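Hth-type dhaklm operon transcriptional activator DHAS (Lactococcus lactis, PDB 2IU5) activates transcription of the dhaKLM operon together with DhaQ, in response to dihydroxyacetone, by binding an inverted repeat at the operon promoter. Local coordinates at residues A[97-100]-A[101-105]. The protein carries 1 engineered substitution. Sequence-based numbering, arbitrary orientation.
Sequences QIFY and QKIFV
Two turns of helix 97-106, in the C-terminal regulatory region of this TetR-family activator, bring Gln97, Ile98, Phe99 and Tyr100 against Gln101, Lys102, Ile103 and Phe104 in i to i+4 steps. Four backbone hydrogen bonds hold these turns together. The first, Gln101 N to Gln97 O, is 2.8 Å long and nearly straight. Ile103 N reaches Phe99 O in the carbonyl plane, but the bond is more bent, with 148° at the hydrogen.

The amides of Gln97 and Gln101 are almost parallel, with planes 9° apart. OE1 of Gln97 lies 3.6 Å from NE2 of Gln101, and the main partner of that NE2 is the backbone O of Ile161 on helix 139-163. With an alanine in place of Gln101, the Ile161 carbonyl would probably lose this donor and the Gln97 amide its flat neighbour.

On another side of the helix, Lys102 runs out fully extended alongside Ile98. Its CE packs 3.6 Å from Ile98 CG2. The side chain brings NZ into hydrogen bonds with the backbone O of Met26 and Asn29, tying this helix to the end of helix 13-28 in the DNA-binding domain.

Phe99 and Ile103 are buried against Met26 of helix 13-28 and Leu61 and Phe65 of helix 57-73. CG of Phe99 is anti to the backbone N (chi1 178°) and beside the carbonyl carbon, which turns the ring out beside Ile103, whose CG1 sits over one face, toward the rim. The same CG1 is 4.3 Å from Tyr100 CD1, a looser apolar contact, while Tyr100 OH is hydrogen-bonded to Tyr92 OH. Phe104 meets Phe110 and Phe114 edge-to-face, and its CD2 lies 3.2 Å from Tyr100 O.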
loop_
_atom_site.group_PDB
_atom_site.type_symbol
_atom_site.label_atom_id
_atom_site.label_comp_id
_atom_site.label_asym_id
_atom_site.label_seq_id
_atom_site.Cartn_x
_atom_site.Cartn_y
_atom_site.Cartn_z
ATOM N N GLN A 97 -8.657 8.057 -16.040
ATOM C CA GLN A 97 -9.108 7.846 -14.673
ATOM C C GLN A 97 -10.427 7.062 -14.635
ATOM O O GLN A 97 -10.623 6.192 -13.778
ATOM C CB GLN A 97 -9.286 9.187 -13.987
ATOM C CG GLN A 97 -9.874 9.134 -12.621
ATOM C CD GLN A 97 -10.592 10.425 -12.394
ATOM O OE1 GLN A 97 -11.761 10.573 -12.762
ATOM N NE2 GLN A 97 -9.894 11.381 -11.794
ATOM N N ILE A 98 -11.341 7.350 -15.554
ATOM C CA ILE A 98 -12.630 6.683 -15.498
ATOM C C ILE A 98 -12.451 5.207 -15.849
ATOM O O ILE A 98 -13.031 4.329 -15.209
ATOM C CB ILE A 98 -13.656 7.331 -16.413
ATOM C CG1 ILE A 98 -14.018 8.693 -15.846
ATOM C CG2 ILE A 98 -14.869 6.413 -16.611
ATOM C CD1 ILE A 98 -15.003 9.461 -16.649
ATOM N N PHE A 99 -11.648 4.925 -16.866
ATOM C CA PHE A 99 -11.296 3.560 -17.255
ATOM C C PHE A 99 -10.786 2.814 -16.034
ATOM O O PHE A 99 -11.264 1.707 -15.744
ATOM C CB PHE A 99 -10.211 3.649 -18.339
ATOM C CG PHE A 99 -9.662 2.337 -18.850
ATOM C CD1 PHE A 99 -10.284 1.625 -19.862
ATOM C CD2 PHE A 99 -8.498 1.820 -18.314
ATOM C CE1 PHE A 99 -9.749 0.425 -20.319
ATOM C CE2 PHE A 99 -7.968 0.624 -18.768
ATOM C CZ PHE A 99 -8.596 -0.076 -19.771
ATOM N N TYR A 100 -9.816 3.410 -15.325
ATOM C CA TYR A 100 -9.209 2.698 -14.193
ATOM C C TYR A 100 -10.132 2.592 -12.993
ATOM O O TYR A 100 -10.109 1.574 -12.287
ATOM C CB TYR A 100 -7.775 3.168 -13.846
ATOM C CG TYR A 100 -6.849 2.612 -14.890
ATOM C CD1 TYR A 100 -6.506 1.254 -14.868
ATOM C CD2 TYR A 100 -6.330 3.405 -15.895
ATOM C CE1 TYR A 100 -5.670 0.696 -15.813
ATOM C CE2 TYR A 100 -5.473 2.849 -16.863
ATOM C CZ TYR A 100 -5.155 1.494 -16.802
ATOM O OH TYR A 100 -4.329 0.926 -17.734
ATOM N N GLN A 101 -10.949 3.607 -12.730
ATOM C CA GLN A 101 -11.997 3.469 -11.718
ATOM C C GLN A 101 -12.846 2.231 -12.016
ATOM O O GLN A 101 -13.158 1.438 -11.109
ATOM C CB GLN A 101 -12.955 4.658 -11.745
ATOM C CG GLN A 101 -12.400 5.944 -11.242
ATOM C CD GLN A 101 -13.446 7.037 -11.256
ATOM O OE1 GLN A 101 -14.503 6.900 -11.892
ATOM N NE2 GLN A 101 -13.165 8.129 -10.554
ATOM N N LYS A 102 -13.219 2.071 -13.286
ATOM C CA LYS A 102 -14.001 0.908 -13.675
ATOM C C LYS A 102 -13.283 -0.402 -13.474
ATOM O O LYS A 102 -13.886 -1.373 -13.030
ATOM C CB LYS A 102 -14.538 1.043 -15.092
ATOM C CG LYS A 102 -15.575 2.130 -15.193
ATOM C CD LYS A 102 -15.969 2.391 -16.638
ATOM C CE LYS A 102 -16.997 3.500 -16.677
ATOM N NZ LYS A 102 -17.263 4.038 -18.046
ATOM N N ILE A 103 -12.001 -0.432 -13.795
ATOM C CA ILE A 103 -11.220 -1.655 -13.650
ATOM C C ILE A 103 -11.072 -2.045 -12.181
ATOM O O ILE A 103 -11.126 -3.236 -11.847
ATOM C CB ILE A 103 -9.843 -1.503 -14.258
ATOM C CG1 ILE A 103 -9.939 -1.247 -15.769
ATOM C CG2 ILE A 103 -8.995 -2.740 -13.953
ATOM C CD1 ILE A 103 -10.752 -2.263 -16.517
ATOM N N PHE A 104 -10.889 -1.077 -11.291
ATOM C CA PHE A 104 -10.800 -1.421 -9.879
ATOM C C PHE A 104 -12.093 -2.067 -9.392
ATOM O O PHE A 104 -12.062 -2.860 -8.449
ATOM C CB PHE A 104 -10.440 -0.219 -9.004
ATOM C CG PHE A 104 -8.990 0.121 -9.023
ATOM C CD1 PHE A 104 -8.050 -0.780 -8.543
ATOM C CD2 PHE A 104 -8.552 1.339 -9.525
ATOM C CE1 PHE A 104 -6.688 -0.455 -8.565
ATOM C CE2 PHE A 104 -7.197 1.666 -9.548
ATOM C CZ PHE A 104 -6.271 0.756 -9.064
ATOM N N VAL A 105 -13.219 -1.735 -10.022
ATOM C CA VAL A 105 -14.507 -2.378 -9.711
ATOM C C VAL A 105 -14.637 -3.779 -10.317
ATOM O O VAL A 105 -15.059 -4.716 -9.625
ATOM C CB VAL A 105 -15.708 -1.508 -10.142
ATOM C CG1 VAL A 105 -17.018 -2.294 -9.992
ATOM C CG2 VAL A 105 -15.764 -0.240 -9.308
#